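PDB 6EXS: peptide ABC transporter permease from Staphylococcus hominis, which probably imports small peptides by proton coupling, as other POT family transporters do, and binds a thioalcohol-conjugated dipeptide that is a precursor of underarm malodour. Local coordinates for residues R29-G34 against G161-S165; R36-F41 against E332-Q336. One frame throughout, in Å; residues are numbered along the deposited sequence.

Contact 1: R29-G34 against G161-S165. With C3H (2-[[(2~{R})-2-azanyl-3-[(3~{S})-3-methyl-1-oxidanyl-hexan-3-yl]sulfanyl-propanoyl]amino]ethanoic acid), chain O.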
ATOM      1  N   ARG A  29       9.284   2.179   6.568  1.00 32.27           N
ATOM      2  CA  ARG A  29       8.338   3.010   5.829  1.00 32.00           C
ATOM      3  C   ARG A  29       9.005   4.276   5.252  1.00 37.93           C
ATOM      4  O   ARG A  29       8.676   4.672   4.131  1.00 36.64           O
ATOM      5  CB  ARG A  29       7.088   3.321   6.662  1.00 29.74           C
ATOM      6  CG  ARG A  29       6.266   2.086   7.059  1.00 35.51           C
ATOM      7  CD  ARG A  29       5.403   1.522   5.935  1.00 38.61           C
ATOM      8  NE  ARG A  29       6.196   0.662   5.060  1.00 46.05           N
ATOM      9  CZ  ARG A  29       5.810   0.215   3.873  1.00 61.53           C
ATOM     10  NH1 ARG A  29       4.614   0.532   3.389  1.00 50.11           N
ATOM     11  NH2 ARG A  29       6.612  -0.569   3.163  1.00 48.78           N
ATOM     12  N   PHE A  30       9.967   4.882   6.013  1.00 36.03           N
ATOM     13  CA  PHE A  30      10.780   6.030   5.606  1.00 36.26           C
ATOM     14  C   PHE A  30      11.534   5.644   4.326  1.00 42.77           C
ATOM     15  O   PHE A  30      11.440   6.335   3.305  1.00 44.09           O
ATOM     16  CB  PHE A  30      11.796   6.384   6.717  1.00 38.42           C
ATOM     17  CG  PHE A  30      12.803   7.456   6.362  1.00 40.21           C
ATOM     18  CD1 PHE A  30      13.993   7.133   5.711  1.00 43.39           C
ATOM     19  CD2 PHE A  30      12.574   8.786   6.696  1.00 42.03           C
ATOM     20  CE1 PHE A  30      14.914   8.130   5.356  1.00 44.40           C
ATOM     21  CE2 PHE A  30      13.503   9.781   6.349  1.00 45.06           C
ATOM     22  CZ  PHE A  30      14.662   9.447   5.676  1.00 42.96           C
ATOM     23  N   SER A  31      12.282   4.533   4.392  1.00 38.65           N
ATOM     24  CA  SER A  31      13.081   4.058   3.276  1.00 37.67           C
ATOM     25  C   SER A  31      12.217   3.535   2.119  1.00 40.48           C
ATOM     26  O   SER A  31      12.597   3.756   0.963  1.00 41.72           O
ATOM     27  CB  SER A  31      14.115   3.046   3.747  1.00 41.12           C
ATOM     28  OG  SER A  31      13.514   1.945   4.403  1.00 52.43           O
ATOM     29  N   TYR A  32      11.036   2.917   2.405  1.00 34.02           N
ATOM     30  CA  TYR A  32      10.144   2.447   1.335  1.00 32.82           C
ATOM     31  C   TYR A  32       9.561   3.602   0.558  1.00 38.28           C
ATOM     32  O   TYR A  32       9.631   3.588  -0.673  1.00 40.33           O
ATOM     33  CB  TYR A  32       8.994   1.560   1.834  1.00 33.31           C
ATOM     34  CG  TYR A  32       7.951   1.260   0.766  1.00 34.19           C
ATOM     35  CD1 TYR A  32       8.226   0.384  -0.284  1.00 35.94           C
ATOM     36  CD2 TYR A  32       6.689   1.855   0.805  1.00 34.26           C
ATOM     37  CE1 TYR A  32       7.284   0.125  -1.279  1.00 34.71           C
ATOM     38  CE2 TYR A  32       5.736   1.598  -0.182  1.00 34.66           C
ATOM     39  CZ  TYR A  32       6.040   0.734  -1.225  1.00 39.80           C
ATOM     40  OH  TYR A  32       5.093   0.445  -2.186  1.00 38.62           O
ATOM     41  N   TYR A  33       8.963   4.585   1.264  1.00 33.51           N
ATOM     42  CA  TYR A  33       8.320   5.720   0.620  1.00 33.22           C
ATOM     43  C   TYR A  33       9.312   6.699   0.014  1.00 37.85           C
ATOM     44  O   TYR A  33       8.976   7.345  -0.969  1.00 37.32           O
ATOM     45  CB  TYR A  33       7.300   6.403   1.544  1.00 34.21           C
ATOM     46  CG  TYR A  33       6.033   5.581   1.666  1.00 34.41           C
ATOM     47  CD1 TYR A  33       5.203   5.377   0.567  1.00 36.23           C
ATOM     48  CD2 TYR A  33       5.706   4.941   2.856  1.00 34.88           C
ATOM     49  CE1 TYR A  33       4.070   4.570   0.654  1.00 38.14           C
ATOM     50  CE2 TYR A  33       4.573   4.131   2.956  1.00 35.71           C
ATOM     51  CZ  TYR A  33       3.769   3.937   1.846  1.00 45.65           C
ATOM     52  OH  TYR A  33       2.639   3.170   1.931  1.00 49.49           O
ATOM     53  N   GLY A  34      10.530   6.739   0.544  1.00 35.45           N
ATOM     54  CA  GLY A  34      11.596   7.584   0.027  1.00 35.39           C
ATOM     55  C   GLY A  34      12.099   7.078  -1.306  1.00 40.02           C
ATOM     56  O   GLY A  34      12.237   7.851  -2.261  1.00 40.36           O
ATOM     57  N   GLY A 161       7.144   8.261   8.478  1.00 37.16           N
ATOM     58  CA  GLY A 161       8.155   7.808   7.529  1.00 36.05           C
ATOM     59  C   GLY A 161       7.821   8.284   6.126  1.00 37.92           C
ATOM     60  O   GLY A 161       8.673   8.854   5.441  1.00 37.35           O
ATOM     61  N   ALA A 162       6.543   8.108   5.725  1.00 33.47           N
ATOM     62  CA  ALA A 162       6.003   8.547   4.439  1.00 32.56           C
ATOM     63  C   ALA A 162       6.049  10.074   4.258  1.00 37.06           C
ATOM     64  O   ALA A 162       6.184  10.527   3.126  1.00 38.45           O
ATOM     65  CB  ALA A 162       4.581   8.044   4.267  1.00 32.59           C
ATOM     66  N   LEU A 163       5.923  10.858   5.354  1.00 32.52           N
ATOM     67  CA  LEU A 163       5.942  12.326   5.322  1.00 31.75           C
ATOM     68  C   LEU A 163       7.346  12.913   5.215  1.00 35.52           C
ATOM     69  O   LEU A 163       7.557  13.781   4.376  1.00 36.19           O
ATOM     70  CB  LEU A 163       5.173  12.936   6.529  1.00 31.74           C
ATOM     71  CG  LEU A 163       5.397  14.427   6.849  1.00 36.88           C
ATOM     72  CD1 LEU A 163       4.829  15.356   5.745  1.00 37.65           C
ATOM     73  CD2 LEU A 163       4.833  14.789   8.200  1.00 37.48           C
ATOM     74  N   ILE A 164       8.286  12.460   6.072  1.00 31.70           N
ATOM     75  CA  ILE A 164       9.663  12.971   6.168  1.00 31.79           C
ATOM     76  C   ILE A 164      10.578  12.576   4.976  1.00 35.34           C
ATOM     77  O   ILE A 164      11.331  13.430   4.493  1.00 35.26           O
ATOM     78  CB  ILE A 164      10.294  12.571   7.544  1.00 35.10           C
ATOM     79  CG1 ILE A 164       9.460  13.142   8.731  1.00 35.96           C
ATOM     80  CG2 ILE A 164      11.746  13.036   7.663  1.00 35.85           C
ATOM     81  CD1 ILE A 164       9.717  12.492  10.115  1.00 42.30           C
ATOM     82  N   SER A 165      10.548  11.300   4.537  1.00 31.04           N
ATOM     83  CA  SER A 165      11.440  10.803   3.483  1.00 30.24           C
ATOM     84  C   SER A 165      11.367  11.569   2.136  1.00 36.64           C
ATOM     85  O   SER A 165      12.451  11.875   1.642  1.00 37.13           O
ATOM     86  CB  SER A 165      11.277   9.306   3.265  1.00 30.73           C
ATOM     87  OG  SER A 165       9.952   8.930   2.930  1.00 33.31           O
TER
HETATM   88  O2  C3H O 514       1.214   4.671   3.753  0.75 69.54           O
HETATM   89  C11 C3H O 514       0.590   5.634   4.021  0.75 68.31           C
HETATM   90  O3  C3H O 514      -0.486   5.613   4.728  0.75 68.52           O
HETATM   91  C10 C3H O 514       0.902   7.022   3.543  0.75 66.90           C
HETATM   92  N1  C3H O 514       1.586   7.047   2.272  0.75 65.30           N
HETATM   93  C9  C3H O 514       0.923   7.020   1.129  0.75 65.79           C
HETATM   94  O1  C3H O 514       0.042   6.209   0.886  0.75 68.68           O
HETATM   95  C8  C3H O 514       1.256   8.043   0.093  0.75 63.57           C
HETATM   96  N   C3H O 514       2.537   8.654   0.419  0.75 63.93           N
HETATM   97  C7  C3H O 514       1.376   7.400  -1.289  0.75 63.34           C
HETATM   98  S   C3H O 514      -0.021   7.596  -2.427  0.75 63.64           S
HETATM   99  C3  C3H O 514      -0.231   9.381  -2.953  0.75 55.14           C
HETATM  100  C4  C3H O 514       0.983   9.721  -3.779  0.75 52.12           C
HETATM  101  C5  C3H O 514      -0.422  10.213  -1.678  0.75 51.07           C
HETATM  102  C6  C3H O 514      -0.399  11.718  -1.824  0.75 46.34           C
HETATM  103  O   C3H O 514       0.639  12.302  -1.108  0.75 41.31           O
HETATM  104  C2  C3H O 514      -1.487   9.556  -3.802  0.75 54.02           C
HETATM  105  C1  C3H O 514      -2.550  10.470  -3.216  0.75 51.79           C
HETATM  106  C   C3H O 514      -3.739  10.588  -4.130  0.75 50.23           C
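Gly161 O meets the CA of Phe30 across the contact at 3.5 Å, with the C-H aimed almost straight at it (169° at the hydrogen). In its own helix the same oxygen takes Ser165 N at 3.2 Å and Ser165 OG at 2.8 Å, from opposite faces of its carbonyl plane. Having no side chain, Gly161 lets the backbones close in until its CA lies 3.7 Å from that of Phe30, while the two segments cross at -56°. Gly34 does the same beside Ser165, CA to CA 4.7 Å. Phe30, its CG anti to the backbone N (chi1 173°), lays one ring face over Ser165 CB, a CH-pi contact at 3.8 Å from the ring centroid. Ile164 CG2 lies at the ring's edge. Tyr33 lines the pocket: CD2 touches Ala162 CB at 3.6 Å, one ring face lies beneath the amide N1 of the bound peptide, and CD2 of the neighbouring Tyr32 lies over the centre of the opposite face. Tyr33 OH stands 2.8 Å from carboxyl oxygen O2 of the ligand. Polar atoms here bond mainly within their own helices, so packing and the CH...O contact join helices 16-44 and 147-174, and Tyr33 adds the meeting with ligand.

Contact 2: R36-F41 against E332-Q336; sequences RAMLIF and EALFQ. With C3H (2-[[(2~{R})-2-azanyl-3-[(3~{S})-3-methyl-1-oxidanyl-hexan-3-yl]sulfanyl-propanoyl]amino]ethanoic acid), chain O.
A CH-pi contact joins Phe41 to Glu332. The aliphatic part of the glutamate, not its carboxylate, does the touching: CG sits over one face of the ring, 3.8 Å from the centroid and 17° off the normal, with CB close by at 3.7 Å from CZ. At chi1 58°, Glu332 holds CG between its backbone N and carbonyl carbon, and the chain bends again at chi2, leaving the carboxylate plane nearly perpendicular to the ring. Ile40 CG2 packs on the opposite face, so the flat phenyl ring is sandwiched between aliphatic groups. The buried charge is met elsewhere, since Glu332 OE1 forms a salt bridge with Arg329 and a hydrogen bond with Gln170.

Small apolar groups fill the middle. Ala37 CB lies 4.2 Å from Ala333 CB and 4.0 Å from Gln336 CG, and methyls suit a place where the helix passes so near the bent backbone of 332-336.

Ligand hydrogen bonds use two backbone carbonyls. The hydroxyl oxygen O donates to Phe335 O at 2.8 Å, and the amino nitrogen N donates to Gln336 O at 3.0 Å. A positively charged amino group would be well suited to such an acceptor. In the conformer given, one of two and so doubtful in detail, the guanidinium of Arg36 brings its edge to ligand C7, with NH2 at 3.4 Å; its pairing with Glu303 is long and weak.

In the fold, 332-336 leads from strand 326-329 into helix 338-357 of the C-terminal MFS bundle and lies against helix 16-44 of the N-terminal one, bridging the two beside the pocket. Helix 147-174 flanks it through Gln170 and Pro166, Ile311 and Leu314 of helix 309-316 touch Ile40 and Phe41, and helix 56-72 packs Met63 against Arg36, Leu39 and Ile40.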
ATOM      1  N   ARG A  36      10.358   4.994  -3.215  1.00 35.12           N
ATOM      2  CA  ARG A  36       9.141   5.101  -4.032  0.51 34.58           C
ATOM      3  C   ARG A  36       8.983   6.492  -4.669  1.00 38.63           C
ATOM      4  O   ARG A  36       8.669   6.599  -5.856  1.00 39.58           O
ATOM      5  CB  ARG A  36       7.904   4.780  -3.175  0.51 32.38           C
ATOM      6  CG  ARG A  36       7.143   3.540  -3.605  0.51 38.54           C
ATOM      7  CD  ARG A  36       5.944   3.916  -4.452  0.51 46.30           C
ATOM      8  NE  ARG A  36       4.674   3.826  -3.725  0.51 47.55           N
ATOM      9  CZ  ARG A  36       4.055   4.844  -3.132  0.51 52.88           C
ATOM     10  NH1 ARG A  36       4.597   6.056  -3.137  0.51 44.52           N
ATOM     11  NH2 ARG A  36       2.893   4.656  -2.530  0.51 29.12           N
ATOM     12  N   ALA A  37       9.196   7.559  -3.869  1.00 33.42           N
ATOM     13  CA  ALA A  37       9.088   8.957  -4.303  1.00 33.30           C
ATOM     14  C   ALA A  37      10.085   9.290  -5.421  1.00 38.60           C
ATOM     15  O   ALA A  37       9.768  10.081  -6.298  1.00 37.57           O
ATOM     16  CB  ALA A  37       9.317   9.889  -3.121  1.00 33.67           C
ATOM     17  N   MET A  38      11.281   8.665  -5.381  1.00 37.15           N
ATOM     18  CA  MET A  38      12.381   8.821  -6.328  1.00 37.72           C
ATOM     19  C   MET A  38      12.255   7.908  -7.530  1.00 39.64           C
ATOM     20  O   MET A  38      12.660   8.302  -8.619  1.00 39.54           O
ATOM     21  CB  MET A  38      13.720   8.501  -5.644  1.00 41.13           C
ATOM     22  CG  MET A  38      14.120   9.472  -4.558  1.00 46.37           C
ATOM     23  SD  MET A  38      15.824   9.153  -4.028  1.00 52.67           S
ATOM     24  CE  MET A  38      16.691  10.147  -5.156  1.00 50.08           C
ATOM     25  N   LEU A  39      11.765   6.666  -7.328  1.00 35.14           N
ATOM     26  CA  LEU A  39      11.688   5.628  -8.366  1.00 34.38           C
ATOM     27  C   LEU A  39      11.024   6.075  -9.668  1.00 39.33           C
ATOM     28  O   LEU A  39      11.584   5.792 -10.726  1.00 40.78           O
ATOM     29  CB  LEU A  39      11.045   4.325  -7.853  1.00 33.25           C
ATOM     30  CG  LEU A  39      11.447   3.044  -8.609  1.00 37.72           C
ATOM     31  CD1 LEU A  39      12.892   2.643  -8.315  1.00 37.54           C
ATOM     32  CD2 LEU A  39      10.519   1.890  -8.254  1.00 40.67           C
ATOM     33  N   ILE A  40       9.879   6.782  -9.608  1.00 34.87           N
ATOM     34  CA  ILE A  40       9.168   7.222 -10.817  1.00 34.79           C
ATOM     35  C   ILE A  40      10.044   8.148 -11.679  1.00 39.56           C
ATOM     36  O   ILE A  40      10.156   7.906 -12.877  1.00 40.89           O
ATOM     37  CB  ILE A  40       7.741   7.806 -10.528  1.00 37.63           C
ATOM     38  CG1 ILE A  40       6.973   8.160 -11.844  1.00 38.73           C
ATOM     39  CG2 ILE A  40       7.745   8.991  -9.526  1.00 36.81           C
ATOM     40  CD1 ILE A  40       6.566   6.996 -12.748  1.00 38.84           C
ATOM     41  N   PHE A  41      10.713   9.142 -11.069  1.00 35.00           N
ATOM     42  CA  PHE A  41      11.587  10.080 -11.777  1.00 34.31           C
ATOM     43  C   PHE A  41      12.859   9.416 -12.263  1.00 39.65           C
ATOM     44  O   PHE A  41      13.235   9.620 -13.415  1.00 40.61           O
ATOM     45  CB  PHE A  41      11.867  11.322 -10.931  1.00 34.69           C
ATOM     46  CG  PHE A  41      10.583  11.926 -10.429  1.00 34.65           C
ATOM     47  CD1 PHE A  41       9.672  12.492 -11.313  1.00 36.91           C
ATOM     48  CD2 PHE A  41      10.242  11.850  -9.082  1.00 34.95           C
ATOM     49  CE1 PHE A  41       8.457  12.991 -10.856  1.00 37.79           C
ATOM     50  CE2 PHE A  41       9.038  12.370  -8.624  1.00 36.68           C
ATOM     51  CZ  PHE A  41       8.142  12.917  -9.514  1.00 35.34           C
ATOM     52  N   GLU A 332       8.952  18.086  -6.929  1.00 39.24           N
ATOM     53  CA  GLU A 332       8.088  17.010  -7.449  1.00 38.11           C
ATOM     54  C   GLU A 332       7.905  15.840  -6.491  1.00 40.89           C
ATOM     55  O   GLU A 332       6.803  15.298  -6.458  1.00 40.67           O
ATOM     56  CB  GLU A 332       8.522  16.520  -8.844  1.00 39.63           C
ATOM     57  CG  GLU A 332       9.943  15.988  -8.943  1.00 48.22           C
ATOM     58  CD  GLU A 332      11.005  16.994  -9.334  1.00 63.69           C
ATOM     59  OE1 GLU A 332      11.163  18.010  -8.620  1.00 49.87           O
ATOM     60  OE2 GLU A 332      11.721  16.739 -10.329  1.00 62.75           O
ATOM     61  N   ALA A 333       8.935  15.479  -5.683  1.00 37.07           N
ATOM     62  CA  ALA A 333       8.818  14.374  -4.712  1.00 36.45           C
ATOM     63  C   ALA A 333       7.965  14.714  -3.486  1.00 39.32           C
ATOM     64  O   ALA A 333       7.449  13.800  -2.841  1.00 37.85           O
ATOM     65  CB  ALA A 333      10.189  13.873  -4.285  1.00 37.29           C
ATOM     66  N   LEU A 334       7.767  16.022  -3.199  1.00 36.74           N
ATOM     67  CA  LEU A 334       6.949  16.505  -2.077  1.00 36.47           C
ATOM     68  C   LEU A 334       5.446  16.271  -2.267  1.00 39.94           C
ATOM     69  O   LEU A 334       4.707  16.317  -1.289  1.00 40.76           O
ATOM     70  CB  LEU A 334       7.247  17.971  -1.745  1.00 37.11           C
ATOM     71  CG  LEU A 334       8.307  18.174  -0.675  1.00 41.81           C
ATOM     72  CD1 LEU A 334       9.683  18.221  -1.269  1.00 41.64           C
ATOM     73  CD2 LEU A 334       8.050  19.442   0.090  1.00 46.02           C
ATOM     74  N   PHE A 335       4.999  15.957  -3.501  1.00 35.44           N
ATOM     75  CA  PHE A 335       3.606  15.588  -3.785  1.00 34.90           C
ATOM     76  C   PHE A 335       3.206  14.339  -2.979  1.00 38.05           C
ATOM     77  O   PHE A 335       2.027  14.184  -2.679  1.00 38.45           O
ATOM     78  CB  PHE A 335       3.425  15.255  -5.272  1.00 36.83           C
ATOM     79  CG  PHE A 335       3.263  16.421  -6.211  1.00 39.00           C
ATOM     80  CD1 PHE A 335       2.304  17.403  -5.972  1.00 41.55           C
ATOM     81  CD2 PHE A 335       4.000  16.492  -7.387  1.00 41.24           C
ATOM     82  CE1 PHE A 335       2.130  18.463  -6.864  1.00 42.90           C
ATOM     83  CE2 PHE A 335       3.816  17.547  -8.284  1.00 44.33           C
ATOM     84  CZ  PHE A 335       2.893  18.530  -8.010  1.00 42.51           C
ATOM     85  N   GLN A 336       4.190  13.450  -2.651  1.00 32.84           N
ATOM     86  CA  GLN A 336       4.025  12.196  -1.882  1.00 31.38           C
ATOM     87  C   GLN A 336       3.829  12.409  -0.370  1.00 34.92           C
ATOM     88  O   GLN A 336       3.388  11.484   0.323  1.00 34.31           O
ATOM     89  CB  GLN A 336       5.230  11.251  -2.098  1.00 31.58           C
ATOM     90  CG  GLN A 336       5.510  10.882  -3.537  1.00 38.43           C
ATOM     91  CD  GLN A 336       4.299  10.270  -4.163  1.00 58.50           C
ATOM     92  OE1 GLN A 336       3.598  10.912  -4.950  1.00 51.91           O
ATOM     93  NE2 GLN A 336       3.996   9.036  -3.769  1.00 57.25           N
TER
HETATM   94  O2  C3H O 514       1.214   4.671   3.753  0.75 69.54           O
HETATM   95  C11 C3H O 514       0.590   5.634   4.021  0.75 68.31           C
HETATM   96  O3  C3H O 514      -0.486   5.613   4.728  0.75 68.52           O
HETATM   97  C10 C3H O 514       0.902   7.022   3.543  0.75 66.90           C
HETATM   98  N1  C3H O 514       1.586   7.047   2.272  0.75 65.30           N
HETATM   99  C9  C3H O 514       0.923   7.020   1.129  0.75 65.79           C
HETATM  100  O1  C3H O 514       0.042   6.209   0.886  0.75 68.68           O
HETATM  101  C8  C3H O 514       1.256   8.043   0.093  0.75 63.57           C
HETATM  102  N   C3H O 514       2.537   8.654   0.419  0.75 63.93           N
HETATM  103  C7  C3H O 514       1.376   7.400  -1.289  0.75 63.34           C
HETATM  104  S   C3H O 514      -0.021   7.596  -2.427  0.75 63.64           S
HETATM  105  C3  C3H O 514      -0.231   9.381  -2.953  0.75 55.14           C
HETATM  106  C4  C3H O 514       0.983   9.721  -3.779  0.75 52.12           C
HETATM  107  C5  C3H O 514      -0.422  10.213  -1.678  0.75 51.07           C
HETATM  108  C6  C3H O 514      -0.399  11.718  -1.824  0.75 46.34           C
HETATM  109  O   C3H O 514       0.639  12.302  -1.108  0.75 41.31           O
HETATM  110  C2  C3H O 514      -1.487   9.556  -3.802  0.75 54.02           C
HETATM  111  C1  C3H O 514      -2.550  10.470  -3.216  0.75 51.79           C
HETATM  112  C   C3H O 514      -3.739  10.588  -4.130  0.75 50.23           C

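Both contacts are buried and use helix 16-44, whose residues 29-34 and 36-41 follow each other almost directly; their centres are about 11 Å apart. Contact 1 lies within the N-terminal six-helix bundle of the MFS fold, whereas contact 2 spans the two bundles, a kind of interface that probably rearranges during transport, as in other MFS transporters. The chemistry follows the partner. Helical carbonyls of contact 1 bond within the helix, whereas Phe335 O and Gln336 O accept from the ligand, and 332-336 uses the stem of a charged residue for packing. Contact 1 addresses the conjugate's peptide and carboxyl end, contact 2 its amino group and thioalcohol hydroxyl.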